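Local coordinates for protein probable tRNA pseudouridine synthase D (Methanosarcina mazei, PDB 1Z2Z) that probably converts uridine 13 of transfer RNAs to pseudouridine, as a member of the TruD family of pseudouridine synthases, at residues L72-A82 against Q93-E104; G21-E29 against R136-N144. One frame throughout, in Å; residues are numbered along the deposited sequence.

Interaction 1 (L72-A82 against Q93-E104); sequences LQVSQKRISVA and QKISIFDTDASE
Ile79 and Ser80 pair antiparallel with Ile97 and Ser96 in a beta hairpin, in which strand 79-81 lies along strand 90-98 of the mixed sheet. Ile79 and Ile97 are a non-hydrogen-bonded pair, Ser80 and Ser96 a hydrogen-bonded one: Ser80 N reaches Ser96 O and Ser96 N reaches Ser80 O, each over 3.2 Å. Phe98 N extends the pairing to Arg78 O at 3.0 Å. That carbonyl also accepts from a water held by Ser96 OG.

One face is apolar. Ile79 places CG1 anti to its backbone N (chi1 151°), which brings CD1 against Ile95 CD1 and, more loosely, toward Ile97 CG1, while Val81 CG1 meets Ile95 CG2 at 3.7 Å. The Leu72 and Ile97 side chains cross at about a right angle, CD1 of the leucine meeting CG2 of the isoleucine at 3.8 Å. At the start of the strand, the Arg78 side chain bends at chi2 and chi3 and runs beside Phe98. Its NH1 sits over the ring, the guanidinium plane tilted 33° from it; Asp99 CB lies over the centre of the opposite face. With a serine in place of Phe98, the Arg78 guanidinium would probably lose its flat support and be freer to turn.

The hydroxyls of Ser80 and Ser96 bond to the backbone of Val125. Helix 61-72 packs against Ile79 and Val81 through Thr65 and Thr61, and strand 49-57 flanks Ile95 and Ser96 on the far side of strand 90-98.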
loop_
_atom_site.group_PDB
_atom_site.type_symbol
_atom_site.label_atom_id
_atom_site.label_comp_id
_atom_site.label_asym_id
_atom_site.label_seq_id
_atom_site.Cartn_x
_atom_site.Cartn_y
_atom_site.Cartn_z
ATOM N N LEU A 72 -7.652 -32.072 -3.026
ATOM C CA LEU A 72 -8.885 -32.164 -3.797
ATOM C C LEU A 72 -8.588 -32.457 -5.276
ATOM O O LEU A 72 -9.510 -32.599 -6.069
ATOM C CB LEU A 72 -9.681 -30.858 -3.669
ATOM C CG LEU A 72 -10.091 -30.349 -2.288
ATOM C CD1 LEU A 72 -10.420 -28.868 -2.395
ATOM C CD2 LEU A 72 -11.277 -31.128 -1.751
ATOM N N GLN A 73 -7.310 -32.560 -5.638
ATOM C CA GLN A 73 -6.917 -32.836 -7.021
ATOM C C GLN A 73 -7.683 -31.968 -8.015
ATOM O O GLN A 73 -8.480 -32.475 -8.806
ATOM C CB GLN A 73 -7.152 -34.304 -7.391
ATOM C CG GLN A 73 -6.403 -35.305 -6.550
ATOM C CD GLN A 73 -4.923 -35.315 -6.796
ATOM O OE1 GLN A 73 -4.462 -35.784 -7.826
ATOM N NE2 GLN A 73 -4.164 -34.802 -5.847
ATOM N N VAL A 74 -7.455 -30.662 -7.937
ATOM C CA VAL A 74 -8.051 -29.671 -8.816
ATOM C C VAL A 74 -6.949 -28.647 -9.024
ATOM O O VAL A 74 -5.953 -28.626 -8.281
ATOM C CB VAL A 74 -9.242 -28.956 -8.171
ATOM C CG1 VAL A 74 -10.318 -29.949 -7.841
ATOM C CG2 VAL A 74 -8.792 -28.188 -6.937
ATOM N N SER A 75 -7.108 -27.795 -10.028
ATOM C CA SER A 75 -6.084 -26.786 -10.288
ATOM C C SER A 75 -6.139 -25.706 -9.208
ATOM O O SER A 75 -7.149 -25.538 -8.530
ATOM C CB SER A 75 -6.293 -26.162 -11.664
ATOM O OG SER A 75 -7.381 -25.255 -11.643
ATOM N N GLN A 76 -5.049 -24.972 -9.049
ATOM C CA GLN A 76 -5.012 -23.935 -8.030
ATOM C C GLN A 76 -6.068 -22.852 -8.252
ATOM O O GLN A 76 -6.565 -22.256 -7.290
ATOM C CB GLN A 76 -3.610 -23.325 -7.947
ATOM C CG GLN A 76 -3.062 -23.432 -6.533
ATOM C CD GLN A 76 -1.589 -23.145 -6.435
ATOM O OE1 GLN A 76 -0.785 -23.753 -7.140
ATOM N NE2 GLN A 76 -1.215 -22.239 -5.532
ATOM N N LYS A 77 -6.417 -22.618 -9.518
ATOM C CA LYS A 77 -7.427 -21.635 -9.895
ATOM C C LYS A 77 -8.780 -21.914 -9.257
ATOM O O LYS A 77 -9.514 -20.990 -8.918
ATOM C CB LYS A 77 -7.613 -21.612 -11.421
ATOM C CG LYS A 77 -8.701 -20.646 -11.906
ATOM C CD LYS A 77 -8.262 -19.199 -11.725
ATOM C CE LYS A 77 -9.429 -18.223 -11.840
ATOM N NZ LYS A 77 -10.301 -18.519 -13.015
ATOM N N ARG A 78 -9.125 -23.187 -9.099
ATOM C CA ARG A 78 -10.428 -23.553 -8.527
ATOM C C ARG A 78 -10.589 -23.078 -7.109
ATOM O O ARG A 78 -11.672 -23.177 -6.546
ATOM C CB ARG A 78 -10.627 -25.062 -8.557
ATOM C CG ARG A 78 -9.912 -25.761 -9.682
ATOM C CD ARG A 78 -10.217 -25.131 -11.027
ATOM N NE ARG A 78 -11.635 -24.908 -11.238
ATOM C CZ ARG A 78 -12.198 -24.928 -12.435
ATOM N NH1 ARG A 78 -13.505 -24.714 -12.563
ATOM N NH2 ARG A 78 -11.451 -25.186 -13.500
ATOM N N ILE A 79 -9.508 -22.606 -6.506
ATOM C CA ILE A 79 -9.621 -22.090 -5.152
ATOM C C ILE A 79 -9.166 -20.623 -5.163
ATOM O O ILE A 79 -7.992 -20.337 -5.409
ATOM C CB ILE A 79 -8.798 -22.971 -4.116
ATOM C CG1 ILE A 79 -8.320 -22.113 -2.947
ATOM C CG2 ILE A 79 -7.653 -23.713 -4.787
ATOM C CD1 ILE A 79 -9.237 -22.158 -1.781
ATOM N N SER A 80 -10.103 -19.694 -4.951
ATOM C CA SER A 80 -9.739 -18.277 -4.952
ATOM C C SER A 80 -10.138 -17.476 -3.732
ATOM O O SER A 80 -11.088 -17.790 -3.016
ATOM C CB SER A 80 -10.211 -17.536 -6.238
ATOM O OG SER A 80 -11.612 -17.403 -6.368
ATOM N N VAL A 81 -9.360 -16.431 -3.508
ATOM C CA VAL A 81 -9.554 -15.557 -2.380
ATOM C C VAL A 81 -10.002 -14.165 -2.847
ATOM O O VAL A 81 -9.833 -13.795 -4.021
ATOM C CB VAL A 81 -8.233 -15.477 -1.592
ATOM C CG1 VAL A 81 -7.893 -16.836 -1.044
ATOM C CG2 VAL A 81 -7.095 -15.021 -2.506
ATOM N N ALA A 82 -10.598 -13.416 -1.924
ATOM C CA ALA A 82 -11.056 -12.064 -2.197
ATOM C C ALA A 82 -9.865 -11.122 -2.044
ATOM O O ALA A 82 -9.761 -10.111 -2.741
ATOM C CB ALA A 82 -12.152 -11.689 -1.224
ATOM N N GLN A 93 -11.004 -15.327 6.512
ATOM C CA GLN A 93 -11.469 -14.749 5.250
ATOM C C GLN A 93 -12.390 -15.709 4.517
ATOM O O GLN A 93 -12.459 -16.890 4.849
ATOM C CB GLN A 93 -10.302 -14.447 4.324
ATOM C CG GLN A 93 -9.683 -15.687 3.732
ATOM C CD GLN A 93 -8.392 -15.386 3.027
ATOM O OE1 GLN A 93 -7.340 -15.958 3.334
ATOM N NE2 GLN A 93 -8.456 -14.471 2.083
ATOM N N LYS A 94 -13.095 -15.203 3.504
ATOM C CA LYS A 94 -13.996 -16.047 2.736
ATOM C C LYS A 94 -13.287 -16.520 1.458
ATOM O O LYS A 94 -12.515 -15.779 0.860
ATOM C CB LYS A 94 -15.273 -15.271 2.408
ATOM C CG LYS A 94 -16.158 -15.921 1.353
ATOM C CD LYS A 94 -17.466 -15.155 1.154
ATOM C CE LYS A 94 -18.317 -15.199 2.410
ATOM N NZ LYS A 94 -19.659 -14.545 2.281
ATOM N N ILE A 95 -13.506 -17.771 1.076
ATOM C CA ILE A 95 -12.896 -18.302 -0.131
ATOM C C ILE A 95 -13.915 -19.144 -0.881
ATOM O O ILE A 95 -15.009 -19.428 -0.375
ATOM C CB ILE A 95 -11.660 -19.191 0.167
ATOM C CG1 ILE A 95 -12.073 -20.441 0.946
ATOM C CG2 ILE A 95 -10.605 -18.395 0.920
ATOM C CD1 ILE A 95 -10.985 -21.554 0.930
ATOM N N SER A 96 -13.579 -19.527 -2.099
ATOM C CA SER A 96 -14.495 -20.363 -2.853
ATOM C C SER A 96 -13.721 -21.543 -3.404
ATOM O O SER A 96 -12.535 -21.431 -3.733
ATOM C CB SER A 96 -15.153 -19.584 -3.995
ATOM O OG SER A 96 -14.220 -19.331 -5.028
ATOM N N ILE A 97 -14.406 -22.676 -3.487
ATOM C CA ILE A 97 -13.810 -23.905 -3.983
ATOM C C ILE A 97 -14.748 -24.523 -4.989
ATOM O O ILE A 97 -15.908 -24.814 -4.680
ATOM C CB ILE A 97 -13.591 -24.920 -2.850
ATOM C CG1 ILE A 97 -12.804 -24.271 -1.698
ATOM C CG2 ILE A 97 -12.858 -26.127 -3.400
ATOM C CD1 ILE A 97 -12.580 -25.183 -0.509
ATOM N N PHE A 98 -14.236 -24.734 -6.192
ATOM C CA PHE A 98 -15.036 -25.284 -7.266
ATOM C C PHE A 98 -15.322 -26.763 -7.152
ATOM O O PHE A 98 -14.444 -27.582 -6.844
ATOM C CB PHE A 98 -14.367 -25.003 -8.619
ATOM C CG PHE A 98 -15.023 -25.691 -9.788
ATOM C CD1 PHE A 98 -14.334 -26.630 -10.531
ATOM C CD2 PHE A 98 -16.329 -25.387 -10.154
ATOM C CE1 PHE A 98 -14.936 -27.252 -11.639
ATOM C CE2 PHE A 98 -16.934 -26.006 -11.259
ATOM C CZ PHE A 98 -16.240 -26.936 -11.995
ATOM N N ASP A 99 -16.583 -27.091 -7.392
ATOM C CA ASP A 99 -17.012 -28.473 -7.392
ATOM C C ASP A 99 -16.560 -29.276 -6.178
ATOM O O ASP A 99 -15.862 -30.290 -6.298
ATOM C CB ASP A 99 -16.502 -29.120 -8.676
ATOM C CG ASP A 99 -16.971 -30.539 -8.833
ATOM O OD1 ASP A 99 -17.924 -30.919 -8.111
ATOM O OD2 ASP A 99 -16.382 -31.253 -9.689
ATOM N N THR A 100 -16.954 -28.814 -5.002
ATOM C CA THR A 100 -16.609 -29.505 -3.777
ATOM C C THR A 100 -17.805 -29.436 -2.859
ATOM O O THR A 100 -18.458 -28.392 -2.749
ATOM C CB THR A 100 -15.411 -28.864 -3.063
ATOM O OG1 THR A 100 -14.263 -28.894 -3.921
ATOM C CG2 THR A 100 -15.101 -29.627 -1.770
ATOM N N ASP A 101 -18.097 -30.559 -2.207
ATOM C CA ASP A 101 -19.227 -30.623 -1.283
ATOM C C ASP A 101 -18.793 -30.290 0.129
ATOM O O ASP A 101 -17.620 -30.387 0.457
ATOM C CB ASP A 101 -19.873 -32.009 -1.297
ATOM C CG ASP A 101 -20.517 -32.324 -2.611
ATOM O OD1 ASP A 101 -21.219 -31.435 -3.153
ATOM O OD2 ASP A 101 -20.330 -33.461 -3.111
ATOM N N ALA A 102 -19.761 -29.904 0.949
ATOM C CA ALA A 102 -19.538 -29.536 2.339
ATOM C C ALA A 102 -18.857 -30.640 3.148
ATOM O O ALA A 102 -17.890 -30.396 3.879
ATOM C CB ALA A 102 -20.865 -29.168 2.981
ATOM N N SER A 103 -19.369 -31.857 3.001
ATOM C CA SER A 103 -18.858 -33.028 3.718
ATOM C C SER A 103 -17.375 -33.334 3.482
ATOM O O SER A 103 -16.690 -33.868 4.367
ATOM C CB SER A 103 -19.701 -34.249 3.350
ATOM O OG SER A 103 -19.887 -34.331 1.944
ATOM N N GLU A 104 -16.879 -32.987 2.297
ATOM C CA GLU A 104 -15.482 -33.224 1.962
ATOM C C GLU A 104 -14.543 -32.360 2.761
ATOM O O GLU A 104 -13.430 -32.775 3.096
ATOM C CB GLU A 104 -15.192 -32.899 0.508
ATOM C CG GLU A 104 -15.932 -33.648 -0.551
ATOM C CD GLU A 104 -15.278 -33.401 -1.881
ATOM O OE1 GLU A 104 -14.065 -33.663 -2.004
ATOM O OE2 GLU A 104 -15.961 -32.926 -2.797
HETATM O O HOH W 1 -13.342 -21.021 -6.771
#

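Interaction 2 (G21-E29 against R136-N144); sequences GLGGQLRQE and RITVRNIEN
The amide of Gln28 and the guanidinium of Arg140 stand almost perpendicular, their planes 81° apart. Gln28 OE1 comes down on the aliphatic stem, 3.4 Å from Arg140 CD, and accepts a hydrogen bond from Asn404. The guanidinium itself has Thr138 CG2 over the centre of one face, 3.9 Å above its plane, while NE makes a salt bridge to Asp32. The Arg140 chain is extended from CG to NE, which carries the charged group past Gln28 to that partner. The Gln25 and Asn141 side chains cross obliquely, their amide planes well turned from each other.

Beside them the backbone of loop 21-29 docks on strand 130-142 through a single antiparallel bridge. Gln25 N donates to Arg140 O over 2.7 Å, and Arg140 N returns a nearly straight bond to Gln25 O (2.9 Å, 170° at the hydrogen). Just beyond, Asn141 and Ile142 both face Ser408 in a G1 beta bulge, Asn141 having positive phi. Gly24 also has positive phi; at its backbone angles a CB would be jammed against the preceding carbonyl O, and it would point toward the strand at Val139.

The Val139 side of the strand is apolar. Leu26 CD2 rests 3.4 Å from Val139 CG2 and also reaches Ile137 CG2, with Leu426 and Met430 of helix 423-430 closing over it. Leu22, its CG anti to the backbone N (chi1 -161°), sends CD2 across Ile142 CD1 and within 4.1 Å of Val139 CG1; Leu153 of helix 146-163 packs on it. A water accepts from Arg27 N and donates to Thr138 O, continuing the docking past the bridge. Arg27 NH2 makes a salt bridge to Asp86, the predicted nucleophile.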
loop_
_atom_site.group_PDB
_atom_site.type_symbol
_atom_site.label_atom_id
_atom_site.label_comp_id
_atom_site.label_asym_id
_atom_site.label_seq_id
_atom_site.Cartn_x
_atom_site.Cartn_y
_atom_site.Cartn_z
ATOM N N GLY A 21 6.772 8.724 19.522
ATOM C CA GLY A 21 6.814 7.406 18.924
ATOM C C GLY A 21 6.733 6.309 19.956
ATOM O O GLY A 21 7.687 6.053 20.692
ATOM N N LEU A 22 5.574 5.667 19.995
ATOM C CA LEU A 22 5.291 4.580 20.913
ATOM C C LEU A 22 6.380 3.519 20.846
ATOM O O LEU A 22 6.656 2.840 21.833
ATOM C CB LEU A 22 3.937 3.986 20.552
ATOM C CG LEU A 22 3.205 3.149 21.588
ATOM C CD1 LEU A 22 1.723 3.157 21.246
ATOM C CD2 LEU A 22 3.767 1.735 21.611
ATOM N N GLY A 23 7.005 3.386 19.678
ATOM C CA GLY A 23 8.062 2.404 19.509
ATOM C C GLY A 23 7.551 0.988 19.687
ATOM O O GLY A 23 6.366 0.724 19.483
ATOM N N GLY A 24 8.435 0.071 20.065
ATOM C CA GLY A 24 8.026 -1.310 20.260
ATOM C C GLY A 24 8.199 -2.167 19.018
ATOM O O GLY A 24 8.821 -1.743 18.039
ATOM N N GLN A 25 7.634 -3.370 19.046
ATOM C CA GLN A 25 7.750 -4.296 17.925
ATOM C C GLN A 25 6.437 -5.003 17.623
ATOM O O GLN A 25 5.522 -5.009 18.451
ATOM C CB GLN A 25 8.823 -5.325 18.239
ATOM C CG GLN A 25 8.559 -6.032 19.544
ATOM C CD GLN A 25 9.703 -6.916 19.964
ATOM O OE1 GLN A 25 9.525 -7.821 20.779
ATOM N NE2 GLN A 25 10.892 -6.657 19.420
ATOM N N LEU A 26 6.351 -5.602 16.439
ATOM C CA LEU A 26 5.130 -6.295 16.031
ATOM C C LEU A 26 5.361 -7.731 15.555
ATOM O O LEU A 26 6.493 -8.138 15.294
ATOM C CB LEU A 26 4.435 -5.516 14.913
ATOM C CG LEU A 26 4.141 -4.021 15.044
ATOM C CD1 LEU A 26 3.321 -3.616 13.815
ATOM C CD2 LEU A 26 3.373 -3.701 16.331
ATOM N N ARG A 27 4.279 -8.494 15.440
ATOM C CA ARG A 27 4.386 -9.869 14.987
ATOM C C ARG A 27 5.291 -10.682 15.904
ATOM O O ARG A 27 5.983 -11.600 15.452
ATOM C CB ARG A 27 4.960 -9.932 13.562
ATOM C CG ARG A 27 3.950 -9.896 12.417
ATOM C CD ARG A 27 3.769 -8.492 11.886
ATOM N NE ARG A 27 3.482 -8.441 10.446
ATOM C CZ ARG A 27 2.338 -8.820 9.876
ATOM N NH1 ARG A 27 1.342 -9.296 10.601
ATOM N NH2 ARG A 27 2.172 -8.703 8.571
ATOM N N GLN A 28 5.311 -10.346 17.187
ATOM C CA GLN A 28 6.160 -11.100 18.095
ATOM C C GLN A 28 5.526 -12.473 18.279
ATOM O O GLN A 28 6.217 -13.481 18.427
ATOM C CB GLN A 28 6.298 -10.404 19.448
ATOM C CG GLN A 28 7.686 -10.625 20.051
ATOM C CD GLN A 28 7.729 -10.415 21.545
ATOM O OE1 GLN A 28 7.377 -9.349 22.047
ATOM N NE2 GLN A 28 8.168 -11.439 22.266
ATOM N N GLU A 29 4.199 -12.497 18.249
ATOM C CA GLU A 29 3.443 -13.729 18.387
ATOM C C GLU A 29 2.320 -13.769 17.366
ATOM O O GLU A 29 1.545 -12.828 17.261
ATOM C CB GLU A 29 2.891 -13.838 19.804
ATOM C CG GLU A 29 3.989 -14.135 20.777
ATOM C CD GLU A 29 4.717 -15.388 20.381
ATOM O OE1 GLU A 29 5.930 -15.528 20.713
ATOM O OE2 GLU A 29 4.054 -16.245 19.731
ATOM N N ARG A 136 -6.696 -6.133 14.578
ATOM C CA ARG A 136 -6.476 -6.281 16.011
ATOM C C ARG A 136 -4.973 -6.486 16.127
ATOM O O ARG A 136 -4.515 -7.618 16.248
ATOM C CB ARG A 136 -7.207 -7.524 16.511
ATOM C CG ARG A 136 -6.877 -7.934 17.929
ATOM C CD ARG A 136 -7.916 -7.410 18.887
ATOM N NE ARG A 136 -7.541 -7.631 20.280
ATOM C CZ ARG A 136 -8.300 -7.286 21.317
ATOM N NH1 ARG A 136 -7.880 -7.520 22.554
ATOM N NH2 ARG A 136 -9.484 -6.715 21.121
ATOM N N ILE A 137 -4.208 -5.400 16.061
ATOM C CA ILE A 137 -2.755 -5.487 16.139
ATOM C C ILE A 137 -2.275 -5.265 17.563
ATOM O O ILE A 137 -2.948 -4.612 18.353
ATOM C CB ILE A 137 -2.093 -4.460 15.196
ATOM C CG1 ILE A 137 -2.643 -4.660 13.783
ATOM C CG2 ILE A 137 -0.576 -4.629 15.191
ATOM C CD1 ILE A 137 -2.148 -3.638 12.788
ATOM N N THR A 138 -1.116 -5.823 17.889
ATOM C CA THR A 138 -0.547 -5.700 19.226
ATOM C C THR A 138 0.918 -5.301 19.146
ATOM O O THR A 138 1.726 -6.030 18.577
ATOM C CB THR A 138 -0.623 -7.031 19.977
ATOM O OG1 THR A 138 -1.995 -7.370 20.206
ATOM C CG2 THR A 138 0.122 -6.938 21.311
ATOM N N VAL A 139 1.252 -4.150 19.720
ATOM C CA VAL A 139 2.626 -3.672 19.725
ATOM C C VAL A 139 3.162 -4.110 21.090
ATOM O O VAL A 139 2.465 -3.976 22.100
ATOM C CB VAL A 139 2.685 -2.106 19.581
ATOM C CG1 VAL A 139 4.095 -1.652 19.241
ATOM C CG2 VAL A 139 1.717 -1.629 18.500
ATOM N N ARG A 140 4.375 -4.664 21.115
ATOM C CA ARG A 140 5.014 -5.141 22.354
ATOM C C ARG A 140 6.436 -4.595 22.524
ATOM O O ARG A 140 7.078 -4.205 21.550
ATOM C CB ARG A 140 5.095 -6.678 22.364
ATOM C CG ARG A 140 3.779 -7.415 22.466
ATOM C CD ARG A 140 4.025 -8.911 22.539
ATOM N NE ARG A 140 2.784 -9.686 22.587
ATOM C CZ ARG A 140 1.909 -9.651 23.588
ATOM N NH1 ARG A 140 0.810 -10.385 23.539
ATOM N NH2 ARG A 140 2.124 -8.882 24.644
ATOM N N ASN A 141 6.917 -4.581 23.767
ATOM C CA ASN A 141 8.273 -4.125 24.096
ATOM C C ASN A 141 8.491 -2.614 24.007
ATOM O O ASN A 141 9.494 -2.138 23.460
ATOM C CB ASN A 141 9.300 -4.824 23.203
ATOM C CG ASN A 141 10.672 -4.882 23.838
ATOM O OD1 ASN A 141 11.672 -5.148 23.171
ATOM N ND2 ASN A 141 10.723 -4.648 25.143
ATOM N N ILE A 142 7.546 -1.866 24.554
ATOM C CA ILE A 142 7.644 -0.428 24.546
ATOM C C ILE A 142 8.344 0.062 25.808
ATOM O O ILE A 142 8.043 -0.379 26.923
ATOM C CB ILE A 142 6.251 0.225 24.442
ATOM C CG1 ILE A 142 6.388 1.749 24.574
ATOM C CG2 ILE A 142 5.339 -0.348 25.497
ATOM C CD1 ILE A 142 5.075 2.510 24.470
ATOM N N GLU A 143 9.279 0.988 25.607
ATOM C CA GLU A 143 10.064 1.577 26.684
ATOM C C GLU A 143 9.218 2.439 27.629
ATOM O O GLU A 143 9.720 3.407 28.196
ATOM C CB GLU A 143 11.203 2.428 26.087
ATOM C CG GLU A 143 10.735 3.678 25.304
ATOM C CD GLU A 143 11.881 4.478 24.673
ATOM O OE1 GLU A 143 12.808 4.897 25.408
ATOM O OE2 GLU A 143 11.846 4.698 23.437
ATOM N N ASN A 144 7.939 2.106 27.788
ATOM C CA ASN A 144 7.059 2.864 28.685
ATOM C C ASN A 144 6.243 1.944 29.575
ATOM O O ASN A 144 6.261 0.725 29.411
ATOM C CB ASN A 144 6.088 3.766 27.910
ATOM C CG ASN A 144 6.745 5.029 27.389
ATOM O OD1 ASN A 144 7.350 5.792 28.149
ATOM N ND2 ASN A 144 6.618 5.263 26.088
HETATM O O HOH W 2 1.915 -7.282 16.045
#

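Both contacts reach the same mixed sheet, interaction 2 by a loop docked on strand 130-142, but they do not touch, their nearest atoms being about 13 Å apart. Interaction 1 is local, joining two strands of a hairpin; interaction 2 links parts of the chain over a hundred residues apart, and the loop it closes contains interaction 1. Both are partly buried, although interaction 1 lies farther out, its centre about 28 Å from that of the chain, against about 21 Å. Interaction 1 rests on a short antiparallel strand pairing, with an isoleucine-rich face and an arginine lying over a phenylalanine. Interaction 2 has a single bridge, with leucines under helices 423-430 and 146-163 and polar side chains elsewhere. Each comes near Asp86, interaction 2 directly through Arg27.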